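Local coordinates for protein exosome complex component Rrp42 (Archaeoglobus fulgidus, PDB 3M7N) that forms the non-catalytic RNase PH-type subunit of the archaeal RNA-degrading exosome and probably helps to shape the active site of its partner Rrp41, at residues S122-E127 and K131-F136; V62-G67 and K164-R169; S152-I157 and E254-I259. All blocks are in the same frame, centred on the assembly; numbering follows the deposited sequence.

Contacts 1 and 2 lie side by side, their centres about 9 Å apart, because strands 56-67 and 131-141 are neighbours in one sheet. Phe136 N is 2.7 Å from Lys63 O, and Ile134 N is 3.0 Å from Gln65 O. Contact 1 is nested along the chain within the loop closed by contact 2. Contact 3 lies deeper in the chain, its centre about 24 Å from that of contact 1 and about 22 Å from that of contact 2. Helix 148-161 follows strand 131-141 and leads to segment 164-169. The nearest atoms of contacts 1, 2 and 3 are about 7, 10 and 13 Å from the bound nucleic acid.

Contact 1. Residues S122-E127 and K131-F136; sequences SKLVIE and KVWIVF
Val125 and Val132 form an antiparallel, non-hydrogen-bonded pair, and one step further Ile126 and Glu127 both face Lys131, which makes a classic beta bulge. One carbonyl serves both bulge residues. Lys131 O accepts from Ile126 N and from Glu127 N, each at 2.8 Å. The first donor is tilted from the carbonyl plane, while the second lies in it. Lys131 N returns a bond to Glu127 O and closes this end of the hairpin. At the other end Trp133 N reaches Leu124 O at 2.8 Å in a nearly straight bond (170° at the hydrogen).

The side chains of the paired residues lie on two faces of the ribbon. Val125 and Val132 share one face and touch through their CG2 methyls. Val132 is turned off a staggered position (chi1 101°), and its CG2 is pressed against Val125 CA at 3.4 Å. Glu127 and Lys131 point to the other face. At the bulge the CB atoms of Ile126 and Lys131 pack together, but the extended lysine chain then leads away. The Leu124 side chain crosses that of Trp133 at about a right angle, with CD2 near the indole CD1. Its CD1 branch goes instead to Val135 CG2. Tyr176 and Pro166 also pack on Trp133, so the indole joins the hairpin to the neighbouring loop and short strand. The Ile126 CG1 branch lies beside the backbone N (chi1 -64°) and extends to the indole. Its CD1 methyl makes a CH-pi contact over the five-membered ring of Trp133, 3.8 Å from the centroid.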
ATOM      1  N   SER H 122       9.108   5.963  39.454  1.00 56.89           N
ATOM      2  CA  SER H 122      10.380   6.367  40.037  1.00 60.04           C
ATOM      3  C   SER H 122      10.997   5.219  40.833  1.00 57.16           C
ATOM      4  O   SER H 122      12.206   5.173  41.030  1.00 61.00           O
ATOM      5  CB  SER H 122      10.200   7.615  40.908  1.00 63.64           C
ATOM      6  OG  SER H 122       9.216   7.398  41.904  1.00 59.92           O
ATOM      7  N   LYS H 123      10.157   4.292  41.280  1.00 56.36           N
ATOM      8  CA  LYS H 123      10.627   3.093  41.957  1.00 53.60           C
ATOM      9  C   LYS H 123      11.123   2.032  40.976  1.00 57.68           C
ATOM     10  O   LYS H 123      11.474   0.920  41.373  1.00 60.13           O
ATOM     11  CB  LYS H 123       9.515   2.505  42.820  1.00 61.21           C
ATOM     12  CG  LYS H 123       9.424   3.096  44.219  1.00 62.76           C
ATOM     13  CD  LYS H 123       8.142   2.654  44.905  1.00 62.26           C
ATOM     14  CE  LYS H 123       8.186   2.898  46.405  1.00 65.88           C
ATOM     15  NZ  LYS H 123       8.937   1.825  47.126  1.00 62.84           N
ATOM     16  N   LEU H 124      11.146   2.377  39.692  1.00 58.62           N
ATOM     17  CA  LEU H 124      11.596   1.446  38.654  1.00 62.74           C
ATOM     18  C   LEU H 124      12.903   1.913  38.047  1.00 59.43           C
ATOM     19  O   LEU H 124      13.254   1.537  36.921  1.00 54.49           O
ATOM     20  CB  LEU H 124      10.540   1.286  37.560  1.00 54.89           C
ATOM     21  CG  LEU H 124       9.295   0.526  38.016  1.00 51.75           C
ATOM     22  CD1 LEU H 124       8.200   0.619  36.977  1.00 51.34           C
ATOM     23  CD2 LEU H 124       9.657  -0.920  38.301  1.00 51.42           C
ATOM     24  N   VAL H 125      13.613   2.736  38.809  1.00 56.88           N
ATOM     25  CA  VAL H 125      14.918   3.223  38.406  1.00 58.79           C
ATOM     26  C   VAL H 125      15.985   2.263  38.904  1.00 57.64           C
ATOM     27  O   VAL H 125      15.871   1.698  39.993  1.00 61.60           O
ATOM     28  CB  VAL H 125      15.176   4.636  38.948  1.00 62.30           C
ATOM     29  CG1 VAL H 125      16.559   5.121  38.536  1.00 65.29           C
ATOM     30  CG2 VAL H 125      14.113   5.590  38.438  1.00 62.37           C
ATOM     31  N   ILE H 126      17.012   2.060  38.094  1.00 58.44           N
ATOM     32  CA  ILE H 126      18.080   1.142  38.445  1.00 63.60           C
ATOM     33  C   ILE H 126      19.382   1.925  38.559  1.00 65.37           C
ATOM     34  O   ILE H 126      20.247   1.617  39.373  1.00 63.99           O
ATOM     35  CB  ILE H 126      18.200   0.022  37.392  1.00 61.27           C
ATOM     36  CG1 ILE H 126      16.918  -0.817  37.375  1.00 60.41           C
ATOM     37  CG2 ILE H 126      19.398  -0.862  37.671  1.00 60.55           C
ATOM     38  CD1 ILE H 126      16.874  -1.855  36.280  1.00 57.51           C
ATOM     39  N   GLU H 127      19.488   2.971  37.753  1.00 63.36           N
ATOM     40  CA  GLU H 127      20.691   3.767  37.675  1.00 67.51           C
ATOM     41  C   GLU H 127      20.317   5.037  36.926  1.00 70.98           C
ATOM     42  O   GLU H 127      20.228   5.024  35.698  1.00 66.41           O
ATOM     43  CB  GLU H 127      21.752   2.989  36.897  1.00 74.09           C
ATOM     44  CG  GLU H 127      23.172   3.530  37.005  1.00 78.39           C
ATOM     45  CD  GLU H 127      24.151   2.776  36.109  1.00 89.49           C
ATOM     46  OE1 GLU H 127      25.311   3.234  35.986  1.00 93.08           O
ATOM     47  OE2 GLU H 127      23.763   1.733  35.522  1.00 82.20           O
ATOM     48  N   LYS H 131      20.126   2.981  33.629  1.00 70.00           N
ATOM     49  CA  LYS H 131      19.270   1.801  33.555  1.00 67.10           C
ATOM     50  C   LYS H 131      17.950   1.995  34.286  1.00 65.14           C
ATOM     51  O   LYS H 131      17.924   2.354  35.467  1.00 62.24           O
ATOM     52  CB  LYS H 131      19.988   0.568  34.116  1.00 66.84           C
ATOM     53  CG  LYS H 131      20.160  -0.564  33.114  1.00 68.38           C
ATOM     54  CD  LYS H 131      20.768  -1.810  33.767  1.00 74.15           C
ATOM     55  CE  LYS H 131      20.932  -2.951  32.757  1.00 72.29           C
ATOM     56  NZ  LYS H 131      21.207  -4.269  33.413  1.00 68.71           N
ATOM     57  N   VAL H 132      16.855   1.731  33.578  1.00 61.76           N
ATOM     58  CA  VAL H 132      15.519   1.847  34.148  1.00 57.25           C
ATOM     59  C   VAL H 132      14.594   0.762  33.588  1.00 55.05           C
ATOM     60  O   VAL H 132      14.737   0.346  32.436  1.00 54.51           O
ATOM     61  CB  VAL H 132      14.939   3.249  33.884  1.00 56.99           C
ATOM     62  CG1 VAL H 132      13.953   3.238  32.717  1.00 48.85           C
ATOM     63  CG2 VAL H 132      14.303   3.792  35.144  1.00 60.72           C
ATOM     64  N   TRP H 133      13.659   0.283  34.400  1.00 54.00           N
ATOM     65  CA  TRP H 133      12.753  -0.757  33.936  1.00 45.62           C
ATOM     66  C   TRP H 133      11.792  -0.234  32.883  1.00 49.60           C
ATOM     67  O   TRP H 133      11.309   0.895  32.962  1.00 50.12           O
ATOM     68  CB  TRP H 133      11.956  -1.339  35.086  1.00 45.95           C
ATOM     69  CG  TRP H 133      12.721  -2.304  35.904  1.00 50.13           C
ATOM     70  CD1 TRP H 133      13.189  -2.110  37.166  1.00 50.48           C
ATOM     71  CD2 TRP H 133      13.102  -3.633  35.533  1.00 51.20           C
ATOM     72  NE1 TRP H 133      13.840  -3.233  37.607  1.00 50.89           N
ATOM     73  CE2 TRP H 133      13.802  -4.186  36.621  1.00 47.97           C
ATOM     74  CE3 TRP H 133      12.917  -4.412  34.384  1.00 47.58           C
ATOM     75  CZ2 TRP H 133      14.323  -5.477  36.600  1.00 48.56           C
ATOM     76  CZ3 TRP H 133      13.434  -5.700  34.366  1.00 46.67           C
ATOM     77  CH2 TRP H 133      14.126  -6.217  35.467  1.00 47.44           C
ATOM     78  N   ILE H 134      11.527  -1.066  31.886  1.00 45.64           N
ATOM     79  CA  ILE H 134      10.541  -0.747  30.873  1.00 46.40           C
ATOM     80  C   ILE H 134       9.412  -1.755  30.943  1.00 40.30           C
ATOM     81  O   ILE H 134       9.650  -2.952  30.891  1.00 42.53           O
ATOM     82  CB  ILE H 134      11.168  -0.793  29.490  1.00 47.34           C
ATOM     83  CG1 ILE H 134      12.293   0.240  29.415  1.00 47.20           C
ATOM     84  CG2 ILE H 134      10.100  -0.559  28.432  1.00 41.61           C
ATOM     85  CD1 ILE H 134      13.120   0.132  28.180  1.00 59.89           C
ATOM     86  N   VAL H 135       8.186  -1.273  31.092  1.00 43.69           N
ATOM     87  CA  VAL H 135       7.026  -2.157  31.203  1.00 38.65           C
ATOM     88  C   VAL H 135       6.227  -2.178  29.898  1.00 37.29           C
ATOM     89  O   VAL H 135       5.643  -1.166  29.513  1.00 39.91           O
ATOM     90  CB  VAL H 135       6.126  -1.712  32.359  1.00 35.66           C
ATOM     91  CG1 VAL H 135       5.015  -2.699  32.575  1.00 29.92           C
ATOM     92  CG2 VAL H 135       6.961  -1.544  33.627  1.00 35.19           C
ATOM     93  N   PHE H 136       6.227  -3.321  29.212  1.00 31.18           N
ATOM     94  CA  PHE H 136       5.442  -3.494  27.996  1.00 30.14           C
ATOM     95  C   PHE H 136       4.093  -4.061  28.330  1.00 30.81           C
ATOM     96  O   PHE H 136       3.994  -5.170  28.866  1.00 27.86           O
ATOM     97  CB  PHE H 136       6.142  -4.425  26.996  1.00 31.97           C
ATOM     98  CG  PHE H 136       7.354  -3.810  26.336  1.00 34.29           C
ATOM     99  CD1 PHE H 136       8.633  -4.140  26.752  1.00 36.39           C
ATOM    100  CD2 PHE H 136       7.211  -2.899  25.310  1.00 34.63           C
ATOM    101  CE1 PHE H 136       9.740  -3.571  26.153  1.00 38.57           C
ATOM    102  CE2 PHE H 136       8.324  -2.335  24.701  1.00 37.57           C
ATOM    103  CZ  PHE H 136       9.578  -2.666  25.127  1.00 35.02           C
TER

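Contact 2. Residues V62-G67 and K164-R169; sequences VKMQPG and KVPAER
Met64 on strand 56-67 points at Val165 and Pro166, and its side chain carries most of the apolar contact. Its CB meets the proline ring, 3.9 Å from Pro166 CD and 4.1 Å from Pro166 CG. CG lies beside the backbone N (chi1 -62°), and the chain then runs straight on to the sulfur. SD comes to 4.0 Å from Val165 CG2 and also passes near Val165 CA. At the end the chain bends (chi3 73°), which keeps CE near the same valine methyl, at 4.1 Å from Val165 CG2. One branch of Val165 therefore receives both the sulfur and the terminal methyl. The backbone takes part as well, since Met64 O lies 3.6 Å from Pro166 CG.

Lys63 starts out from the strand away from segment 164-169, but its folded chain brings the tip back. Lys63 NZ lies 4.3 Å from Arg169 NH2, at the edge of the guanidinium and near its plane. The two cations share acceptors. Both form salt bridges to Glu46 OE2, and both donate to Glu87 O of a neighbouring Rrp41 subunit. These acceptors probably offset the positive charges. Glu46 also accepts from Met64 N through OE1, so one carboxylate meets both cations and the strand backbone.

The chain turns sharply after Val165, helped by a weak bond from Ala167 N to Val165 O. This is an inverse gamma turn centred on Pro166, packed against a sheet strand of the RNase PH fold where Rrp42 meets Rrp41.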
ATOM      1  N   VAL H  62       2.215  -8.704  30.351  1.00 29.78           N
ATOM      2  CA  VAL H  62       3.173  -7.669  30.668  1.00 28.79           C
ATOM      3  C   VAL H  62       4.578  -8.227  30.583  1.00 30.46           C
ATOM      4  O   VAL H  62       4.835  -9.325  31.051  1.00 30.29           O
ATOM      5  CB  VAL H  62       2.949  -7.099  32.094  1.00 30.96           C
ATOM      6  CG1 VAL H  62       3.981  -6.011  32.398  1.00 26.74           C
ATOM      7  CG2 VAL H  62       1.536  -6.558  32.235  1.00 26.89           C
ATOM      8  N   LYS H  63       5.481  -7.456  29.989  1.00 33.24           N
ATOM      9  CA  LYS H  63       6.889  -7.816  29.935  1.00 34.78           C
ATOM     10  C   LYS H  63       7.752  -6.668  30.447  1.00 35.42           C
ATOM     11  O   LYS H  63       7.512  -5.502  30.128  1.00 36.69           O
ATOM     12  CB  LYS H  63       7.308  -8.180  28.503  1.00 34.47           C
ATOM     13  CG  LYS H  63       6.606  -9.394  27.925  1.00 31.32           C
ATOM     14  CD  LYS H  63       6.941 -10.658  28.715  1.00 35.25           C
ATOM     15  CE  LYS H  63       8.391 -11.090  28.507  1.00 35.76           C
ATOM     16  NZ  LYS H  63       8.625 -12.476  29.012  1.00 35.57           N
ATOM     17  N   MET H  64       8.765  -6.997  31.235  1.00 34.75           N
ATOM     18  CA  MET H  64       9.661  -5.980  31.753  1.00 40.13           C
ATOM     19  C   MET H  64      11.093  -6.327  31.408  1.00 40.75           C
ATOM     20  O   MET H  64      11.512  -7.478  31.535  1.00 43.59           O
ATOM     21  CB  MET H  64       9.520  -5.858  33.269  1.00 41.43           C
ATOM     22  CG  MET H  64       8.143  -5.423  33.734  1.00 39.12           C
ATOM     23  SD  MET H  64       8.081  -5.254  35.524  1.00 42.63           S
ATOM     24  CE  MET H  64       9.043  -3.751  35.729  1.00 41.75           C
ATOM     25  N   GLN H  65      11.839  -5.330  30.962  1.00 41.81           N
ATOM     26  CA  GLN H  65      13.258  -5.500  30.708  1.00 45.00           C
ATOM     27  C   GLN H  65      13.973  -4.189  31.008  1.00 44.11           C
ATOM     28  O   GLN H  65      13.392  -3.115  30.864  1.00 43.75           O
ATOM     29  CB  GLN H  65      13.502  -5.967  29.268  1.00 38.65           C
ATOM     30  CG  GLN H  65      13.016  -5.001  28.206  1.00 42.63           C
ATOM     31  CD  GLN H  65      13.208  -5.522  26.787  1.00 42.88           C
ATOM     32  OE1 GLN H  65      12.815  -6.648  26.457  1.00 40.69           O
ATOM     33  NE2 GLN H  65      13.812  -4.698  25.938  1.00 39.16           N
ATOM     34  N   PRO H  66      15.223  -4.274  31.480  1.00 50.63           N
ATOM     35  CA  PRO H  66      16.019  -3.066  31.720  1.00 47.16           C
ATOM     36  C   PRO H  66      16.199  -2.329  30.412  1.00 49.78           C
ATOM     37  O   PRO H  66      16.120  -2.964  29.370  1.00 52.49           O
ATOM     38  CB  PRO H  66      17.353  -3.624  32.199  1.00 50.14           C
ATOM     39  CG  PRO H  66      17.000  -4.933  32.833  1.00 48.12           C
ATOM     40  CD  PRO H  66      15.874  -5.485  32.013  1.00 48.27           C
ATOM     41  N   GLY H  67      16.417  -1.021  30.451  1.00 53.72           N
ATOM     42  CA  GLY H  67      16.585  -0.274  29.222  1.00 52.77           C
ATOM     43  C   GLY H  67      16.924   1.198  29.382  1.00 59.23           C
ATOM     44  O   GLY H  67      17.150   1.703  30.485  1.00 58.69           O
ATOM     45  N   LYS H 164       5.418  -9.655  38.228  1.00 42.20           N
ATOM     46  CA  LYS H 164       6.566  -9.938  39.074  1.00 39.68           C
ATOM     47  C   LYS H 164       7.798  -9.411  38.367  1.00 39.77           C
ATOM     48  O   LYS H 164       8.125  -9.853  37.259  1.00 38.00           O
ATOM     49  CB  LYS H 164       6.687 -11.442  39.313  1.00 39.22           C
ATOM     50  CG  LYS H 164       7.999 -11.859  39.974  1.00 47.80           C
ATOM     51  CD  LYS H 164       8.179 -13.390  39.980  1.00 52.79           C
ATOM     52  CE  LYS H 164       7.387 -14.036  41.111  1.00 52.30           C
ATOM     53  NZ  LYS H 164       7.606 -15.504  41.194  1.00 62.65           N
ATOM     54  N   VAL H 165       8.463  -8.441  38.983  1.00 37.26           N
ATOM     55  CA  VAL H 165       9.653  -7.862  38.375  1.00 43.26           C
ATOM     56  C   VAL H 165      10.728  -8.932  38.227  1.00 42.82           C
ATOM     57  O   VAL H 165      11.000  -9.676  39.162  1.00 41.81           O
ATOM     58  CB  VAL H 165      10.190  -6.657  39.169  1.00 38.86           C
ATOM     59  CG1 VAL H 165      11.342  -6.016  38.418  1.00 43.19           C
ATOM     60  CG2 VAL H 165       9.086  -5.638  39.384  1.00 38.75           C
ATOM     61  N   PRO H 166      11.324  -9.032  37.037  1.00 42.18           N
ATOM     62  CA  PRO H 166      12.284 -10.112  36.800  1.00 47.42           C
ATOM     63  C   PRO H 166      13.697  -9.655  37.131  1.00 49.71           C
ATOM     64  O   PRO H 166      14.535  -9.594  36.234  1.00 48.40           O
ATOM     65  CB  PRO H 166      12.174 -10.337  35.288  1.00 45.54           C
ATOM     66  CG  PRO H 166      11.582  -9.034  34.726  1.00 43.04           C
ATOM     67  CD  PRO H 166      11.228  -8.132  35.883  1.00 40.45           C
ATOM     68  N   ALA H 167      13.966  -9.316  38.387  1.00 50.58           N
ATOM     69  CA  ALA H 167      15.278  -8.761  38.705  1.00 55.17           C
ATOM     70  C   ALA H 167      16.364  -9.833  38.589  1.00 53.93           C
ATOM     71  O   ALA H 167      17.432  -9.586  38.036  1.00 54.15           O
ATOM     72  CB  ALA H 167      15.281  -8.108  40.085  1.00 46.11           C
ATOM     73  N   GLU H 168      16.072 -11.025  39.098  1.00 53.29           N
ATOM     74  CA  GLU H 168      17.033 -12.123  39.079  1.00 55.02           C
ATOM     75  C   GLU H 168      17.524 -12.415  37.683  1.00 59.11           C
ATOM     76  O   GLU H 168      18.718 -12.362  37.416  1.00 66.27           O
ATOM     77  CB  GLU H 168      16.408 -13.379  39.661  1.00 54.68           C
ATOM     78  CG  GLU H 168      16.041 -13.214  41.108  1.00 60.00           C
ATOM     79  CD  GLU H 168      15.000 -14.203  41.534  1.00 67.57           C
ATOM     80  OE1 GLU H 168      14.902 -15.262  40.870  1.00 67.49           O
ATOM     81  OE2 GLU H 168      14.279 -13.919  42.519  1.00 67.39           O
ATOM     82  N   ARG H 169      16.594 -12.725  36.789  1.00 60.58           N
ATOM     83  CA  ARG H 169      16.945 -13.006  35.413  1.00 54.27           C
ATOM     84  C   ARG H 169      17.957 -12.000  34.921  1.00 55.85           C
ATOM     85  O   ARG H 169      18.822 -12.332  34.117  1.00 60.30           O
ATOM     86  CB  ARG H 169      15.718 -12.942  34.508  1.00 54.80           C
ATOM     87  CG  ARG H 169      16.094 -13.065  33.038  1.00 59.10           C
ATOM     88  CD  ARG H 169      15.015 -12.553  32.103  1.00 59.63           C
ATOM     89  NE  ARG H 169      13.686 -12.982  32.518  1.00 59.44           N
ATOM     90  CZ  ARG H 169      12.591 -12.805  31.789  1.00 55.86           C
ATOM     91  NH1 ARG H 169      11.423 -13.216  32.258  1.00 54.70           N
ATOM     92  NH2 ARG H 169      12.665 -12.219  30.594  1.00 52.35           N
TER

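Contact 3. Residues S152-I157 and E254-I259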
ATOM      1  N   SER H 152     -10.275  -4.495  28.058  1.00 20.06           N
ATOM      2  CA  SER H 152      -8.810  -4.355  28.005  1.00 23.74           C
ATOM      3  C   SER H 152      -8.257  -3.584  29.186  1.00 22.20           C
ATOM      4  O   SER H 152      -7.228  -3.953  29.771  1.00 20.66           O
ATOM      5  CB  SER H 152      -8.349  -3.693  26.695  1.00 21.92           C
ATOM      6  OG  SER H 152      -8.790  -4.434  25.564  1.00 21.95           O
ATOM      7  N   ALA H 153      -8.943  -2.498  29.527  1.00 25.09           N
ATOM      8  CA  ALA H 153      -8.552  -1.678  30.667  1.00 19.91           C
ATOM      9  C   ALA H 153      -8.510  -2.535  31.924  1.00 22.39           C
ATOM     10  O   ALA H 153      -7.580  -2.435  32.716  1.00 23.22           O
ATOM     11  CB  ALA H 153      -9.528  -0.543  30.838  1.00 25.01           C
ATOM     12  N   LEU H 154      -9.539  -3.368  32.098  1.00 22.56           N
ATOM     13  CA  LEU H 154      -9.630  -4.288  33.232  1.00 23.70           C
ATOM     14  C   LEU H 154      -8.482  -5.299  33.201  1.00 25.69           C
ATOM     15  O   LEU H 154      -7.829  -5.554  34.225  1.00 24.62           O
ATOM     16  CB  LEU H 154     -10.950  -5.060  33.178  1.00 24.42           C
ATOM     17  CG  LEU H 154     -12.122  -4.813  34.125  1.00 26.14           C
ATOM     18  CD1 LEU H 154     -11.999  -3.505  34.875  1.00 26.16           C
ATOM     19  CD2 LEU H 154     -13.414  -4.884  33.340  1.00 24.59           C
ATOM     20  N   ALA H 155      -8.235  -5.869  32.024  1.00 24.05           N
ATOM     21  CA  ALA H 155      -7.200  -6.901  31.897  1.00 26.40           C
ATOM     22  C   ALA H 155      -5.826  -6.288  32.091  1.00 25.21           C
ATOM     23  O   ALA H 155      -4.978  -6.868  32.770  1.00 28.74           O
ATOM     24  CB  ALA H 155      -7.299  -7.639  30.548  1.00 21.73           C
ATOM     25  N   ALA H 156      -5.612  -5.107  31.523  1.00 23.51           N
ATOM     26  CA  ALA H 156      -4.335  -4.434  31.715  1.00 25.32           C
ATOM     27  C   ALA H 156      -3.989  -4.180  33.203  1.00 27.86           C
ATOM     28  O   ALA H 156      -2.877  -4.492  33.645  1.00 27.88           O
ATOM     29  CB  ALA H 156      -4.262  -3.160  30.898  1.00 22.69           C
ATOM     30  N   ILE H 157      -4.921  -3.630  33.983  1.00 26.90           N
ATOM     31  CA  ILE H 157      -4.611  -3.370  35.393  1.00 26.18           C
ATOM     32  C   ILE H 157      -4.519  -4.671  36.219  1.00 27.78           C
ATOM     33  O   ILE H 157      -3.688  -4.800  37.107  1.00 26.00           O
ATOM     34  CB  ILE H 157      -5.579  -2.343  36.059  1.00 24.87           C
ATOM     35  CG1 ILE H 157      -5.067  -1.962  37.448  1.00 25.84           C
ATOM     36  CG2 ILE H 157      -7.003  -2.870  36.149  1.00 24.37           C
ATOM     37  CD1 ILE H 157      -3.851  -1.031  37.438  1.00 26.89           C
ATOM     38  N   GLU H 254     -14.740  -3.265  42.671  1.00 40.21           N
ATOM     39  CA  GLU H 254     -14.900  -4.175  43.792  1.00 47.93           C
ATOM     40  C   GLU H 254     -14.819  -5.653  43.381  1.00 52.25           C
ATOM     41  O   GLU H 254     -14.816  -6.545  44.229  1.00 59.54           O
ATOM     42  CB  GLU H 254     -16.168  -3.824  44.585  1.00 51.66           C
ATOM     43  CG  GLU H 254     -17.197  -4.927  44.762  1.00 58.37           C
ATOM     44  CD  GLU H 254     -18.483  -4.401  45.407  1.00 71.21           C
ATOM     45  OE1 GLU H 254     -18.645  -3.154  45.481  1.00 62.04           O
ATOM     46  OE2 GLU H 254     -19.323  -5.233  45.835  1.00 75.64           O
ATOM     47  N   LYS H 255     -14.718  -5.906  42.082  1.00 48.34           N
ATOM     48  CA  LYS H 255     -14.502  -7.259  41.598  1.00 48.08           C
ATOM     49  C   LYS H 255     -13.021  -7.651  41.730  1.00 48.29           C
ATOM     50  O   LYS H 255     -12.676  -8.825  41.684  1.00 55.69           O
ATOM     51  CB  LYS H 255     -15.005  -7.421  40.151  1.00 43.26           C
ATOM     52  CG  LYS H 255     -16.525  -7.352  40.019  1.00 50.06           C
ATOM     53  CD  LYS H 255     -17.023  -7.844  38.667  1.00 41.80           C
ATOM     54  CE  LYS H 255     -18.538  -8.158  38.698  1.00 51.88           C
ATOM     55  NZ  LYS H 255     -19.049  -9.035  37.536  1.00 45.48           N
ATOM     56  N   PHE H 256     -12.152  -6.666  41.912  1.00 41.26           N
ATOM     57  CA  PHE H 256     -10.728  -6.941  42.075  1.00 46.35           C
ATOM     58  C   PHE H 256     -10.375  -7.429  43.477  1.00 57.37           C
ATOM     59  O   PHE H 256      -9.243  -7.828  43.733  1.00 61.26           O
ATOM     60  CB  PHE H 256      -9.884  -5.717  41.703  1.00 42.40           C
ATOM     61  CG  PHE H 256      -9.781  -5.478  40.214  1.00 36.80           C
ATOM     62  CD1 PHE H 256      -8.601  -5.747  39.534  1.00 36.44           C
ATOM     63  CD2 PHE H 256     -10.861  -5.006  39.500  1.00 28.65           C
ATOM     64  CE1 PHE H 256      -8.498  -5.540  38.166  1.00 30.79           C
ATOM     65  CE2 PHE H 256     -10.763  -4.792  38.135  1.00 36.06           C
ATOM     66  CZ  PHE H 256      -9.577  -5.068  37.463  1.00 31.81           C
ATOM     67  N   LYS H 257     -11.348  -7.407  44.383  1.00 63.31           N
ATOM     68  CA  LYS H 257     -11.153  -7.945  45.725  1.00 69.40           C
ATOM     69  C   LYS H 257     -11.058  -9.471  45.642  1.00 75.09           C
ATOM     70  O   LYS H 257     -11.410 -10.178  46.586  1.00 75.38           O
ATOM     71  CB  LYS H 257     -12.320  -7.537  46.626  1.00 73.84           C
ATOM     72  CG  LYS H 257     -11.989  -7.458  48.107  1.00 79.77           C
ATOM     73  CD  LYS H 257     -11.902  -6.005  48.575  1.00 84.15           C
ATOM     74  CE  LYS H 257     -11.629  -5.908  50.080  1.00 86.05           C
ATOM     75  NZ  LYS H 257     -11.694  -4.502  50.597  1.00 75.09           N
ATOM     76  N   GLU H 258     -10.578  -9.963  44.500  1.00 77.02           N
ATOM     77  CA  GLU H 258     -10.518 -11.396  44.203  1.00 78.99           C
ATOM     78  C   GLU H 258     -11.918 -11.991  44.026  1.00 82.96           C
ATOM     79  O   GLU H 258     -12.082 -13.046  43.406  1.00 84.05           O
ATOM     80  CB  GLU H 258      -9.708 -12.159  45.262  1.00 80.49           C
ATOM     81  CG  GLU H 258      -8.228 -11.808  45.262  1.00 75.77           C
ATOM     82  CD  GLU H 258      -7.670 -11.663  43.852  1.00 82.88           C
ATOM     83  OE1 GLU H 258      -7.823 -12.608  43.042  1.00 80.97           O
ATOM     84  OE2 GLU H 258      -7.085 -10.598  43.548  1.00 79.91           O
ATOM     85  N   ILE H 259     -12.915 -11.294  44.571  1.00 79.43           N
ATOM     86  CA  ILE H 259     -14.331 -11.623  44.395  1.00 85.16           C
ATOM     87  C   ILE H 259     -14.673 -12.136  42.995  1.00 88.66           C
ATOM     88  O   ILE H 259     -14.620 -11.385  42.017  1.00 83.78           O
ATOM     89  CB  ILE H 259     -15.213 -10.382  44.662  1.00 86.05           C
ATOM     90  CG1 ILE H 259     -15.121  -9.955  46.132  1.00 87.12           C
ATOM     91  CG2 ILE H 259     -16.659 -10.647  44.243  1.00 86.19           C
ATOM     92  CD1 ILE H 259     -15.963  -8.729  46.471  1.00 86.81           C
ATOM     93  OXT ILE H 259     -15.034 -13.301  42.806  1.00 92.01           O
TER
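Phe256, just beyond helix 235-253, points its ring at Leu154 and Ile157 of helix 148-161. The two helix residues are three apart, so their side chains leave the same side of the helix and receive the ring together.

The apolar contacts come first. The CB of Leu154 is not aimed at segment 254-259, but the end of the side chain swings in. Its CD1 touches Phe256 CE2 at 3.7 Å. Ile157 points toward the ring and meets it with the short branch. Its CG2 is 3.6 Å from Phe256 CZ and 3.7 Å from Phe256 CE1. The longer branch leads away, because CG1 is anti to the backbone N (chi1 -171°), which leaves CG2 wedged between the N and the carbonyl carbon. Both side chains cross the phenylalanine obliquely, and they flank CZ, the leucine toward CE2 and the isoleucine toward CE1. Leu183, in a loop, also packs on both Phe256 and Ile157.

The second kind of contact involves the helix backbone. Leu154 O lies at the edge of the Phe256 ring, in its plane, 3.7 Å from CZ. The rim hydrogens of an aromatic ring are slightly positive, so the approach is probably mildly attractive.

Other neighbours place the helix in the fold. Ser152 and Ala156 pack on strand 131-141 and on helix 100-115, while Ala153 and Leu154 pack on strand 185-192. Helix 148-161 thus lies between the two sheets beside helix 100-115, as is typical of the RNase PH fold, and Phe256 packs the start of the C-terminal tail onto this layer.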